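Side-chain contacts in probable benzoylformate decarboxylase (Rhodococcus jostii, PDB 7ORX), which belongs to the thiamine diphosphate-dependent enzyme family and binds thiamine diphosphate and a sodium ion, in an assembly of four chains: residues Glu136-Pro139 with Arg140-Gln144; Val224-Ala227 with Glu228-Ala232; Ala319-Gly322 with Ser323-Ile327; Ala363-Arg366 with Ala367-Asp371. All coordinates share one frame; numbering follows the deposited sequence.

Interaction 1: residues Glu136-Pro139 with Arg140-Gln144; sequences EDVP and RTINQ
The first turn of helix 138-149, in the beta-alpha-beta unit that links the parallel strands 128-130 and 157-162, is tied to Asp137, the N-cap residue, by a side-on salt bridge from Arg140. Arg140 NE meets Asp137 OD1 at 3.0 Å and Arg140 NH2 meets Asp137 OD2 at 3.1 Å, one nitrogen for each oxygen. Both bonds are nearly straight and arrive on the syn side of the carboxylate. Asp137 lies at the edge of the guanidinium, and the two flat groups are turned only 21° from coplanar. The arginine chain leaves with CG anti to its own nitrogen but turns about CG-CD (chi3 58°), which swings NE back to the aspartate. On its far side Arg140 NH1 donates to Gln144 OE1 at 2.8 Å, from above the amide carbonyl plane, and also to the backbone O of Arg310 in a neighbouring subunit. At the backbone of the same aspartate, Asp137 O accepts two bonds from Thr141, from its N at 3.1 Å and its OG1 at 2.8 Å, which come from opposite faces of the carbonyl plane. Val138 and Ile142 run alongside each other a turn apart, with Val138 CG1 4.1 Å from Ile142 CD1, and pack onto helix 7-17. Although Asp137 is the N-cap residue, its carboxylate makes no capping bond; it is engaged by the arginine instead. Bonds from all three nitrogens probably fix the rotation of the buried guanidinium, and the paired charges probably keep Asp137 ionised beside a subunit interface.

Interaction 2: residues Val224-Ala227 with Glu228-Ala232; sequences VLLA and EKLRA
Leu226 and Leu230 touch through their CD1 methyls, 4.0 Å apart, the two side chains running alongside each other with the same heading, one turn apart on helix 220-230. On another side of the helix, Val224 CG1 sits 3.7 Å from Glu228 OE2, alongside the extended glutamate chain, whose carboxylate is held by His249. Leu225 CD1 meets Lys229 CE at 4.0 Å; the lysine bends about CB-CG and again near its end, and its NZ goes on to the backbone O of Ala329. The apolar face of this turn packs on helix 321-331. Behind these side chains, backbone bonds hold the turns, among them Leu230 N to Leu226 O at 3.0 Å. The spacing changes at the end, where Ala232 N reaches back to Ala227 O at 3.1 Å. Arg231 N and Arg231 NH1 both bond to Glu228 O, the latter at 2.8 Å, approaching from opposite faces of the carbonyl, so the arginine folds back over the last turn while its NE bonds to the O of Arg337. With Arg231 at positive phi (44°) and the chain turning toward strand 234-236, this is a Schellman motif closing a helix of the Rossmann-like central domain.

Interaction 3: residues Ala319-Gly322 with Ser323-Ile327; sequences APVG and STLEI
Thr324 meets the carbonyl of Pro320 through CB and OG1, starting at CB, which lies 3.3 Å from Pro320 O. From there OG1 stands anti to the threonine's carbonyl carbon (chi1 -58°), beside its own nitrogen, and this turns the hydroxyl back along the helix to donate to Pro320 O at 2.6 Å. The same OG1 has Ala319 CB at 3.8 Å. Thr324 N also donates to Pro320 O, at 3.1 Å, so one carbonyl takes two bonds from one residue, the donors tilted to opposite faces of its plane. Next to it Ser323 OG lies 3.9 Å from Pro320 CB, but its hydrogen-bond partner is Ala186 O. One residue beyond Thr324, Leu325 CB passes 3.3 Å from Val321 O, and the side chains of both Leu325 and Val321 pack on helix 212-216 and strand 272-276. At the start of the helix Gly322 N is hydrogen-bonded to Asp217 OD2, while Gly322 O accepts from Glu326 N at 3.0 Å. Pro320 occupies the N-cap position, and the arrangement is that of a first helical turn following strand 315-318, the outermost within this chain of the six-stranded parallel sheet of a Rossmann-like domain.

Interaction 4: residues Ala363-Arg366 with Ala367-Asp371; sequences ALVR and AGAPD
Arg366 starts out extended, with CG anti to the backbone N (chi1 180°) and CD anti in turn, before a bend at chi3 of 63° brings its guanidinium back along the helix. The bend lays one guanidinium face against Ala363 O, which sits over the centre of the group 4.2 Å from its plane, while the same oxygen accepts from Ala367 N at 3.1 Å. Val365 CG1 lies 4.3 Å from Ala369 CB. Ala369 CB also comes 3.1 Å from Val365 O, the acceptor for Ala369 N at 3.0 Å, with Gly368 N adding a weak bond. Both Val365 and Ala369 rest on Tyr375 of strand 374-378, and Leu364 packs on helix 503-515. Arg366 NH1 donates to Gln389 O, and the guanidinium makes a cation-pi contact with Phe346. Ala369 is where the chain leaves helical geometry, so Val365 O takes the last bonds of helix 358-368. The carbonyl oxygen of Ala363 over one face, the bond to Gln389 O and the Phe346 ring probably stabilise the positive charge and limit the guanidinium's rotation.

Overall arrangement
The four contacts follow one another along the chain, each at or near a helix end. Interactions 2 and 3 belong to the central domain and touch: Leu226 CD2 meets Leu325 CD1 at 3.9 Å, with centres about 15 Å apart. Interaction 1 stands about 32 Å, centre to centre, from interaction 3. Interaction 4 lies about 47 Å from interaction 1 by centres, on the opposite side of the chain's centre, and its nearest atoms are about 14 Å from those of interaction 2. None of them includes a residue of the thiamine diphosphate pocket, such as Glu50 or His73, or of the sodium site (Asp431, Asn458, Thr460). Interactions 1 and 3 both adjoin neighbouring subunits.

Interaction 1: residues Glu136-Pro139 with Arg140-Gln144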
ATOM      1  N   GLU C 136     -17.502  -4.119  17.474  1.00 83.02           N
ATOM      2  CA  GLU C 136     -18.641  -4.993  17.111  1.00 85.86           C
ATOM      3  C   GLU C 136     -18.218  -5.966  16.013  1.00 80.47           C
ATOM      4  O   GLU C 136     -18.663  -7.143  16.004  1.00 76.41           O
ATOM      5  CB  GLU C 136     -19.776  -4.091  16.658  1.00 93.81           C
ATOM      6  CG  GLU C 136     -20.345  -3.280  17.820  1.00102.50           C
ATOM      7  CD  GLU C 136     -20.788  -1.863  17.476  1.00111.08           C
ATOM      8  OE1 GLU C 136     -22.022  -1.634  17.380  1.00114.25           O
ATOM      9  OE2 GLU C 136     -19.885  -0.987  17.311  1.00121.84           O
ATOM     10  N   ASP C 137     -17.403  -5.469  15.086  1.00 78.18           N
ATOM     11  CA  ASP C 137     -17.054  -6.247  13.875  1.00 77.88           C
ATOM     12  C   ASP C 137     -15.855  -7.179  14.152  1.00 74.30           C
ATOM     13  O   ASP C 137     -15.349  -7.789  13.198  1.00 72.94           O
ATOM     14  CB  ASP C 137     -16.781  -5.292  12.717  1.00 80.57           C
ATOM     15  CG  ASP C 137     -16.883  -5.957  11.347  1.00 84.85           C
ATOM     16  OD1 ASP C 137     -17.915  -6.691  11.123  1.00 90.18           O
ATOM     17  OD2 ASP C 137     -15.932  -5.744  10.503  1.00 85.06           O
ATOM     18  N   VAL C 138     -15.366  -7.292  15.387  1.00 70.95           N
ATOM     19  CA  VAL C 138     -14.157  -8.088  15.623  1.00 69.01           C
ATOM     20  C   VAL C 138     -14.477  -9.561  15.418  1.00 68.02           C
ATOM     21  O   VAL C 138     -13.781 -10.231  14.668  1.00 67.31           O
ATOM     22  CB  VAL C 138     -13.510  -7.738  16.963  1.00 70.50           C
ATOM     23  CG1 VAL C 138     -12.459  -8.748  17.374  1.00 69.14           C
ATOM     24  CG2 VAL C 138     -12.873  -6.356  16.879  1.00 71.30           C
ATOM     25  N   PRO C 139     -15.550 -10.143  15.975  1.00 68.16           N
ATOM     26  CA  PRO C 139     -15.853 -11.553  15.716  1.00 67.64           C
ATOM     27  C   PRO C 139     -15.998 -11.906  14.230  1.00 66.92           C
ATOM     28  O   PRO C 139     -15.431 -12.846  13.799  1.00 66.56           O
ATOM     29  CB  PRO C 139     -17.163 -11.767  16.487  1.00 69.38           C
ATOM     30  CG  PRO C 139     -17.074 -10.765  17.612  1.00 69.91           C
ATOM     31  CD  PRO C 139     -16.474  -9.547  16.934  1.00 69.63           C
ATOM     32  N   ARG C 140     -16.718 -11.131  13.444  1.00 67.86           N
ATOM     33  CA  ARG C 140     -16.951 -11.512  12.011  1.00 67.98           C
ATOM     34  C   ARG C 140     -15.636 -11.349  11.245  1.00 65.45           C
ATOM     35  O   ARG C 140     -15.335 -12.188  10.399  1.00 63.82           O
ATOM     36  CB  ARG C 140     -18.113 -10.710  11.407  1.00 69.67           C
ATOM     37  CG  ARG C 140     -18.509 -11.130   9.993  1.00 71.10           C
ATOM     38  CD  ARG C 140     -19.089  -9.963   9.173  1.00 73.58           C
ATOM     39  NE  ARG C 140     -18.076  -8.930   9.155  1.00 74.18           N
ATOM     40  CZ  ARG C 140     -16.995  -8.948   8.345  1.00 73.95           C
ATOM     41  NH1 ARG C 140     -16.880  -9.860   7.387  1.00 74.21           N
ATOM     42  NH2 ARG C 140     -16.063  -8.012   8.459  1.00 71.73           N
ATOM     43  N   THR C 141     -14.867 -10.305  11.533  1.00 65.39           N
ATOM     44  CA  THR C 141     -13.536 -10.103  10.918  1.00 65.28           C
ATOM     45  C   THR C 141     -12.694 -11.375  11.153  1.00 65.23           C
ATOM     46  O   THR C 141     -12.038 -11.836  10.231  1.00 64.32           O
ATOM     47  CB  THR C 141     -12.864  -8.838  11.446  1.00 65.91           C
ATOM     48  OG1 THR C 141     -13.574  -7.695  10.981  1.00 66.25           O
ATOM     49  CG2 THR C 141     -11.422  -8.722  10.988  1.00 65.95           C
ATOM     50  N   ILE C 142     -12.713 -11.943  12.354  1.00 66.08           N
ATOM     51  CA  ILE C 142     -11.942 -13.167  12.676  1.00 65.78           C
ATOM     52  C   ILE C 142     -12.587 -14.355  11.974  1.00 65.95           C
ATOM     53  O   ILE C 142     -11.847 -15.149  11.417  1.00 69.21           O
ATOM     54  CB  ILE C 142     -11.779 -13.358  14.187  1.00 66.75           C
ATOM     55  CG1 ILE C 142     -11.071 -12.134  14.770  1.00 66.35           C
ATOM     56  CG2 ILE C 142     -11.004 -14.631  14.502  1.00 66.15           C
ATOM     57  CD1 ILE C 142     -10.715 -12.296  16.208  1.00 67.34           C
ATOM     58  N   ASN C 143     -13.889 -14.464  11.933  1.00 65.51           N
ATOM     59  CA  ASN C 143     -14.540 -15.524  11.117  1.00 65.67           C
ATOM     60  C   ASN C 143     -14.045 -15.431   9.679  1.00 64.58           C
ATOM     61  O   ASN C 143     -13.627 -16.469   9.130  1.00 66.10           O
ATOM     62  CB  ASN C 143     -16.073 -15.466  11.070  1.00 67.42           C
ATOM     63  CG  ASN C 143     -16.622 -16.758  10.511  1.00 68.03           C
ATOM     64  OD1 ASN C 143     -16.240 -17.820  10.967  1.00 68.57           O
ATOM     65  ND2 ASN C 143     -17.467 -16.702   9.508  1.00 68.48           N
ATOM     66  N   GLN C 144     -14.086 -14.244   9.081  1.00 63.74           N
ATOM     67  CA  GLN C 144     -13.676 -14.037   7.667  1.00 63.27           C
ATOM     68  C   GLN C 144     -12.185 -14.413   7.512  1.00 63.66           C
ATOM     69  O   GLN C 144     -11.822 -15.119   6.540  1.00 62.24           O
ATOM     70  CB  GLN C 144     -13.923 -12.585   7.274  1.00 62.71           C
ATOM     71  CG  GLN C 144     -13.308 -12.206   5.954  1.00 62.55           C
ATOM     72  CD  GLN C 144     -13.807 -10.874   5.428  1.00 64.08           C
ATOM     73  OE1 GLN C 144     -14.392 -10.006   6.103  1.00 64.22           O
ATOM     74  NE2 GLN C 144     -13.591 -10.681   4.152  1.00 65.45           N
TER

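Interaction 2: residues Val224-Ala227 with Glu228-Ala232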
ATOM      1  N   VAL C 224       1.410 -42.226  -6.457  1.00 71.09           N
ATOM      2  CA  VAL C 224       2.100 -43.535  -6.612  1.00 71.28           C
ATOM      3  C   VAL C 224       1.316 -44.350  -7.625  1.00 71.09           C
ATOM      4  O   VAL C 224       1.934 -44.857  -8.576  1.00 71.66           O
ATOM      5  CB  VAL C 224       2.277 -44.299  -5.289  1.00 71.75           C
ATOM      6  CG1 VAL C 224       2.470 -45.782  -5.537  1.00 73.27           C
ATOM      7  CG2 VAL C 224       3.424 -43.737  -4.461  1.00 70.65           C
ATOM      8  N   LEU C 225      -0.000 -44.469  -7.431  1.00 71.39           N
ATOM      9  CA  LEU C 225      -0.806 -45.380  -8.272  1.00 70.38           C
ATOM     10  C   LEU C 225      -0.730 -44.895  -9.722  1.00 68.63           C
ATOM     11  O   LEU C 225      -0.616 -45.711 -10.638  1.00 68.09           O
ATOM     12  CB  LEU C 225      -2.221 -45.419  -7.718  1.00 72.58           C
ATOM     13  CG  LEU C 225      -3.205 -46.259  -8.533  1.00 75.42           C
ATOM     14  CD1 LEU C 225      -2.700 -47.684  -8.750  1.00 76.84           C
ATOM     15  CD2 LEU C 225      -4.553 -46.254  -7.858  1.00 75.83           C
ATOM     16  N   LEU C 226      -0.717 -43.592  -9.922  1.00 67.84           N
ATOM     17  CA  LEU C 226      -0.685 -42.972 -11.271  1.00 69.05           C
ATOM     18  C   LEU C 226       0.655 -43.259 -11.947  1.00 69.61           C
ATOM     19  O   LEU C 226       0.645 -43.612 -13.121  1.00 69.77           O
ATOM     20  CB  LEU C 226      -0.939 -41.463 -11.145  1.00 68.38           C
ATOM     21  CG  LEU C 226      -0.901 -40.692 -12.465  1.00 68.81           C
ATOM     22  CD1 LEU C 226      -1.921 -41.264 -13.451  1.00 68.68           C
ATOM     23  CD2 LEU C 226      -1.169 -39.204 -12.248  1.00 68.78           C
ATOM     24  N   ALA C 227       1.771 -43.099 -11.227  1.00 70.93           N
ATOM     25  CA  ALA C 227       3.116 -43.457 -11.718  1.00 72.58           C
ATOM     26  C   ALA C 227       3.156 -44.948 -12.063  1.00 74.53           C
ATOM     27  O   ALA C 227       3.731 -45.264 -13.122  1.00 78.00           O
ATOM     28  CB  ALA C 227       4.169 -43.084 -10.699  1.00 73.90           C
ATOM     29  N   GLU C 228       2.587 -45.833 -11.231  1.00 76.05           N
ATOM     30  CA  GLU C 228       2.507 -47.290 -11.540  1.00 78.88           C
ATOM     31  C   GLU C 228       1.757 -47.493 -12.861  1.00 78.93           C
ATOM     32  O   GLU C 228       2.275 -48.205 -13.732  1.00 80.31           O
ATOM     33  CB  GLU C 228       1.930 -48.091 -10.376  1.00 82.44           C
ATOM     34  CG  GLU C 228       3.018 -48.479  -9.356  1.00 88.81           C
ATOM     35  CD  GLU C 228       2.565 -48.756  -7.922  1.00 93.50           C
ATOM     36  OE1 GLU C 228       1.299 -48.647  -7.657  1.00 97.89           O
ATOM     37  OE2 GLU C 228       3.477 -49.048  -7.060  1.00 89.38           O
ATOM     38  N   LYS C 229       0.622 -46.828 -13.055  1.00 79.79           N
ATOM     39  CA  LYS C 229      -0.235 -47.075 -14.244  1.00 81.59           C
ATOM     40  C   LYS C 229       0.472 -46.608 -15.516  1.00 79.74           C
ATOM     41  O   LYS C 229       0.317 -47.268 -16.546  1.00 78.35           O
ATOM     42  CB  LYS C 229      -1.584 -46.351 -14.118  1.00 83.77           C
ATOM     43  CG  LYS C 229      -2.421 -46.858 -12.963  1.00 86.99           C
ATOM     44  CD  LYS C 229      -3.831 -47.204 -13.348  1.00 91.50           C
ATOM     45  CE  LYS C 229      -4.582 -47.924 -12.252  1.00 93.89           C
ATOM     46  NZ  LYS C 229      -5.991 -47.471 -12.245  1.00 97.66           N
ATOM     47  N   LEU C 230       1.184 -45.484 -15.459  1.00 78.76           N
ATOM     48  CA  LEU C 230       1.882 -44.906 -16.637  1.00 79.73           C
ATOM     49  C   LEU C 230       3.314 -45.426 -16.749  1.00 79.50           C
ATOM     50  O   LEU C 230       3.986 -44.996 -17.687  1.00 81.89           O
ATOM     51  CB  LEU C 230       1.900 -43.385 -16.503  1.00 80.29           C
ATOM     52  CG  LEU C 230       0.549 -42.703 -16.661  1.00 80.70           C
ATOM     53  CD1 LEU C 230       0.727 -41.215 -16.416  1.00 82.33           C
ATOM     54  CD2 LEU C 230      -0.044 -42.969 -18.042  1.00 80.13           C
ATOM     55  N   ARG C 231       3.764 -46.272 -15.822  1.00 76.90           N
ATOM     56  CA  ARG C 231       5.172 -46.700 -15.755  1.00 78.27           C
ATOM     57  C   ARG C 231       6.067 -45.475 -15.954  1.00 77.02           C
ATOM     58  O   ARG C 231       7.069 -45.567 -16.718  1.00 78.44           O
ATOM     59  CB  ARG C 231       5.422 -47.815 -16.778  1.00 79.85           C
ATOM     60  CG  ARG C 231       4.650 -49.080 -16.443  1.00 81.90           C
ATOM     61  CD  ARG C 231       3.228 -49.086 -17.019  1.00 82.20           C
ATOM     62  NE  ARG C 231       2.723 -50.446 -17.121  1.00 83.22           N
ATOM     63  CZ  ARG C 231       1.943 -51.062 -16.250  1.00 83.59           C
ATOM     64  NH1 ARG C 231       1.448 -50.430 -15.195  1.00 83.69           N
ATOM     65  NH2 ARG C 231       1.628 -52.320 -16.475  1.00 85.50           N
ATOM     66  N   ALA C 232       5.731 -44.388 -15.272  1.00 74.70           N
ATOM     67  CA  ALA C 232       6.333 -43.064 -15.506  1.00 74.79           C
ATOM     68  C   ALA C 232       7.364 -42.787 -14.433  1.00 74.03           C
ATOM     69  O   ALA C 232       7.138 -43.066 -13.264  1.00 76.05           O
ATOM     70  CB  ALA C 232       5.281 -42.007 -15.473  1.00 75.72           C
TER

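Interaction 3: residues Ala319-Gly322 with Ser323-Ile327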
ATOM      1  N   ALA C 319      -7.347 -26.509 -10.263  1.00 74.63           N
ATOM      2  CA  ALA C 319      -8.240 -27.535  -9.692  1.00 75.39           C
ATOM      3  C   ALA C 319      -7.608 -28.106  -8.438  1.00 75.93           C
ATOM      4  O   ALA C 319      -6.408 -27.957  -8.229  1.00 80.75           O
ATOM      5  CB  ALA C 319      -8.506 -28.609 -10.713  1.00 74.92           C
ATOM      6  N   PRO C 320      -8.393 -28.776  -7.568  1.00 75.67           N
ATOM      7  CA  PRO C 320      -7.857 -29.396  -6.366  1.00 75.69           C
ATOM      8  C   PRO C 320      -6.934 -30.564  -6.706  1.00 74.89           C
ATOM      9  O   PRO C 320      -7.325 -31.409  -7.490  1.00 77.22           O
ATOM     10  CB  PRO C 320      -9.125 -29.838  -5.640  1.00 76.18           C
ATOM     11  CG  PRO C 320     -10.117 -28.884  -6.154  1.00 77.17           C
ATOM     12  CD  PRO C 320      -9.838 -28.934  -7.642  1.00 76.95           C
ATOM     13  N   VAL C 321      -5.747 -30.554  -6.128  1.00 73.53           N
ATOM     14  CA  VAL C 321      -4.655 -31.523  -6.469  1.00 74.21           C
ATOM     15  C   VAL C 321      -5.073 -32.920  -6.009  1.00 74.88           C
ATOM     16  O   VAL C 321      -4.951 -33.856  -6.801  1.00 73.12           O
ATOM     17  CB  VAL C 321      -3.330 -31.069  -5.815  1.00 71.89           C
ATOM     18  CG1 VAL C 321      -2.262 -32.113  -5.864  1.00 71.96           C
ATOM     19  CG2 VAL C 321      -2.836 -29.765  -6.417  1.00 71.16           C
ATOM     20  N   GLY C 322      -5.555 -33.007  -4.764  1.00 80.54           N
ATOM     21  CA  GLY C 322      -6.114 -34.224  -4.157  1.00 82.44           C
ATOM     22  C   GLY C 322      -7.029 -34.938  -5.134  1.00 82.76           C
ATOM     23  O   GLY C 322      -6.636 -35.993  -5.665  1.00 84.09           O
ATOM     24  N   SER C 323      -8.199 -34.363  -5.378  1.00 80.43           N
ATOM     25  CA  SER C 323      -9.254 -34.968  -6.229  1.00 82.58           C
ATOM     26  C   SER C 323      -8.672 -35.329  -7.590  1.00 80.55           C
ATOM     27  O   SER C 323      -8.912 -36.458  -8.031  1.00 80.04           O
ATOM     28  CB  SER C 323     -10.449 -34.060  -6.441  1.00 85.07           C
ATOM     29  OG  SER C 323     -10.785 -33.361  -5.251  1.00 89.12           O
ATOM     30  N   THR C 324      -8.013 -34.381  -8.256  1.00 79.11           N
ATOM     31  CA  THR C 324      -7.571 -34.537  -9.659  1.00 79.98           C
ATOM     32  C   THR C 324      -6.774 -35.842  -9.748  1.00 82.92           C
ATOM     33  O   THR C 324      -7.160 -36.743 -10.522  1.00 87.73           O
ATOM     34  CB  THR C 324      -6.768 -33.311 -10.110  1.00 78.82           C
ATOM     35  OG1 THR C 324      -7.613 -32.170  -9.945  1.00 80.94           O
ATOM     36  CG2 THR C 324      -6.294 -33.420 -11.542  1.00 77.88           C
ATOM     37  N   LEU C 325      -5.751 -35.946  -8.904  1.00 81.22           N
ATOM     38  CA  LEU C 325      -4.806 -37.082  -8.838  1.00 81.77           C
ATOM     39  C   LEU C 325      -5.557 -38.383  -8.539  1.00 82.52           C
ATOM     40  O   LEU C 325      -5.213 -39.403  -9.154  1.00 85.21           O
ATOM     41  CB  LEU C 325      -3.786 -36.762  -7.743  1.00 78.88           C
ATOM     42  CG  LEU C 325      -2.348 -37.030  -8.067  1.00 77.19           C
ATOM     43  CD1 LEU C 325      -2.000 -36.650  -9.483  1.00 76.91           C
ATOM     44  CD2 LEU C 325      -1.488 -36.234  -7.090  1.00 80.96           C
ATOM     45  N   GLU C 326      -6.507 -38.342  -7.605  1.00 81.95           N
ATOM     46  CA  GLU C 326      -7.355 -39.500  -7.223  1.00 85.64           C
ATOM     47  C   GLU C 326      -8.100 -39.965  -8.473  1.00 84.26           C
ATOM     48  O   GLU C 326      -8.013 -41.152  -8.799  1.00 82.74           O
ATOM     49  CB  GLU C 326      -8.299 -39.123  -6.079  1.00 91.62           C
ATOM     50  CG  GLU C 326      -9.258 -40.234  -5.690  1.00 97.89           C
ATOM     51  CD  GLU C 326     -10.370 -39.890  -4.687  1.00105.23           C
ATOM     52  OE1 GLU C 326     -10.285 -38.821  -4.017  1.00110.57           O
ATOM     53  OE2 GLU C 326     -11.338 -40.702  -4.569  1.00106.57           O
ATOM     54  N   ILE C 327      -8.783 -39.041  -9.152  1.00 84.07           N
ATOM     55  CA  ILE C 327      -9.590 -39.342 -10.371  1.00 83.83           C
ATOM     56  C   ILE C 327      -8.654 -39.965 -11.421  1.00 82.09           C
ATOM     57  O   ILE C 327      -9.007 -41.057 -11.945  1.00 81.80           O
ATOM     58  CB  ILE C 327     -10.333 -38.094 -10.895  1.00 84.02           C
ATOM     59  CG1 ILE C 327     -11.725 -37.929 -10.277  1.00 86.35           C
ATOM     60  CG2 ILE C 327     -10.419 -38.114 -12.403  1.00 83.95           C
ATOM     61  CD1 ILE C 327     -11.925 -36.646  -9.455  1.00 86.88           C
TER

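Interaction 4: residues Ala363-Arg366 with Ala367-Asp371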
ATOM      1  N   ALA C 363      23.182 -41.134   5.935  1.00 74.15           N
ATOM      2  CA  ALA C 363      23.132 -42.616   5.911  1.00 75.03           C
ATOM      3  C   ALA C 363      23.042 -43.154   7.337  1.00 75.52           C
ATOM      4  O   ALA C 363      22.255 -44.063   7.552  1.00 75.99           O
ATOM      5  CB  ALA C 363      24.310 -43.166   5.161  1.00 76.17           C
ATOM      6  N   LEU C 364      23.807 -42.600   8.280  1.00 78.07           N
ATOM      7  CA  LEU C 364      23.661 -42.894   9.737  1.00 80.04           C
ATOM      8  C   LEU C 364      22.243 -42.498  10.185  1.00 79.84           C
ATOM      9  O   LEU C 364      21.612 -43.277  10.891  1.00 81.87           O
ATOM     10  CB  LEU C 364      24.726 -42.143  10.537  1.00 80.61           C
ATOM     11  CG  LEU C 364      26.033 -42.894  10.775  1.00 85.27           C
ATOM     12  CD1 LEU C 364      26.279 -44.018   9.756  1.00 86.63           C
ATOM     13  CD2 LEU C 364      27.201 -41.896  10.778  1.00 86.68           C
ATOM     14  N   VAL C 365      21.721 -41.347   9.780  1.00 76.17           N
ATOM     15  CA  VAL C 365      20.345 -40.984  10.197  1.00 76.21           C
ATOM     16  C   VAL C 365      19.357 -42.006   9.604  1.00 75.04           C
ATOM     17  O   VAL C 365      18.456 -42.413  10.314  1.00 74.10           O
ATOM     18  CB  VAL C 365      20.006 -39.537   9.802  1.00 76.42           C
ATOM     19  CG1 VAL C 365      18.522 -39.245   9.917  1.00 73.60           C
ATOM     20  CG2 VAL C 365      20.844 -38.546  10.616  1.00 76.85           C
ATOM     21  N   ARG C 366      19.526 -42.429   8.359  1.00 74.36           N
ATOM     22  CA  ARG C 366      18.627 -43.432   7.744  1.00 75.08           C
ATOM     23  C   ARG C 366      18.598 -44.693   8.614  1.00 78.00           C
ATOM     24  O   ARG C 366      17.503 -45.160   8.942  1.00 81.68           O
ATOM     25  CB  ARG C 366      19.060 -43.774   6.314  1.00 73.99           C
ATOM     26  CG  ARG C 366      18.170 -44.804   5.632  1.00 72.97           C
ATOM     27  CD  ARG C 366      18.666 -45.216   4.265  1.00 73.47           C
ATOM     28  NE  ARG C 366      19.982 -45.897   4.182  1.00 75.29           N
ATOM     29  CZ  ARG C 366      21.095 -45.373   3.671  1.00 75.22           C
ATOM     30  NH1 ARG C 366      21.130 -44.133   3.220  1.00 74.90           N
ATOM     31  NH2 ARG C 366      22.194 -46.083   3.636  1.00 76.48           N
ATOM     32  N   ALA C 367      19.763 -45.221   8.968  1.00 79.83           N
ATOM     33  CA  ALA C 367      19.938 -46.489   9.712  1.00 82.98           C
ATOM     34  C   ALA C 367      19.399 -46.386  11.143  1.00 85.15           C
ATOM     35  O   ALA C 367      18.951 -47.400  11.659  1.00 92.73           O
ATOM     36  CB  ALA C 367      21.396 -46.847   9.711  1.00 85.25           C
ATOM     37  N   GLY C 368      19.467 -45.222  11.789  1.00 85.26           N
ATOM     38  CA  GLY C 368      19.069 -45.033  13.205  1.00 83.51           C
ATOM     39  C   GLY C 368      17.616 -44.648  13.371  1.00 83.75           C
ATOM     40  O   GLY C 368      17.077 -44.922  14.399  1.00 86.66           O
ATOM     41  N   ALA C 369      17.002 -43.982  12.403  1.00 82.21           N
ATOM     42  CA  ALA C 369      15.758 -43.209  12.603  1.00 81.43           C
ATOM     43  C   ALA C 369      14.584 -44.113  12.320  1.00 82.04           C
ATOM     44  O   ALA C 369      14.653 -44.932  11.421  1.00 82.19           O
ATOM     45  CB  ALA C 369      15.692 -42.010  11.694  1.00 80.08           C
ATOM     46  N   PRO C 370      13.444 -43.921  13.017  1.00 81.74           N
ATOM     47  CA  PRO C 370      12.243 -44.704  12.725  1.00 81.16           C
ATOM     48  C   PRO C 370      11.774 -44.582  11.268  1.00 82.18           C
ATOM     49  O   PRO C 370      11.947 -43.529  10.678  1.00 83.07           O
ATOM     50  CB  PRO C 370      11.203 -44.121  13.665  1.00 80.76           C
ATOM     51  CG  PRO C 370      12.000 -43.473  14.773  1.00 81.23           C
ATOM     52  CD  PRO C 370      13.280 -42.980  14.136  1.00 81.14           C
ATOM     53  N   ASP C 371      11.180 -45.667  10.740  1.00 83.68           N
ATOM     54  CA  ASP C 371      10.488 -45.788   9.425  1.00 85.14           C
ATOM     55  C   ASP C 371       9.710 -44.492   9.086  1.00 83.21           C
ATOM     56  O   ASP C 371       9.633 -44.112   7.912  1.00 81.44           O
ATOM     57  CB  ASP C 371       9.562 -47.014   9.538  1.00 91.41           C
ATOM     58  CG  ASP C 371       9.006 -47.628   8.266  1.00 96.72           C
ATOM     59  OD1 ASP C 371       9.853 -48.168   7.461  1.00100.83           O
ATOM     60  OD2 ASP C 371       7.719 -47.630   8.118  1.00 90.46           O
TER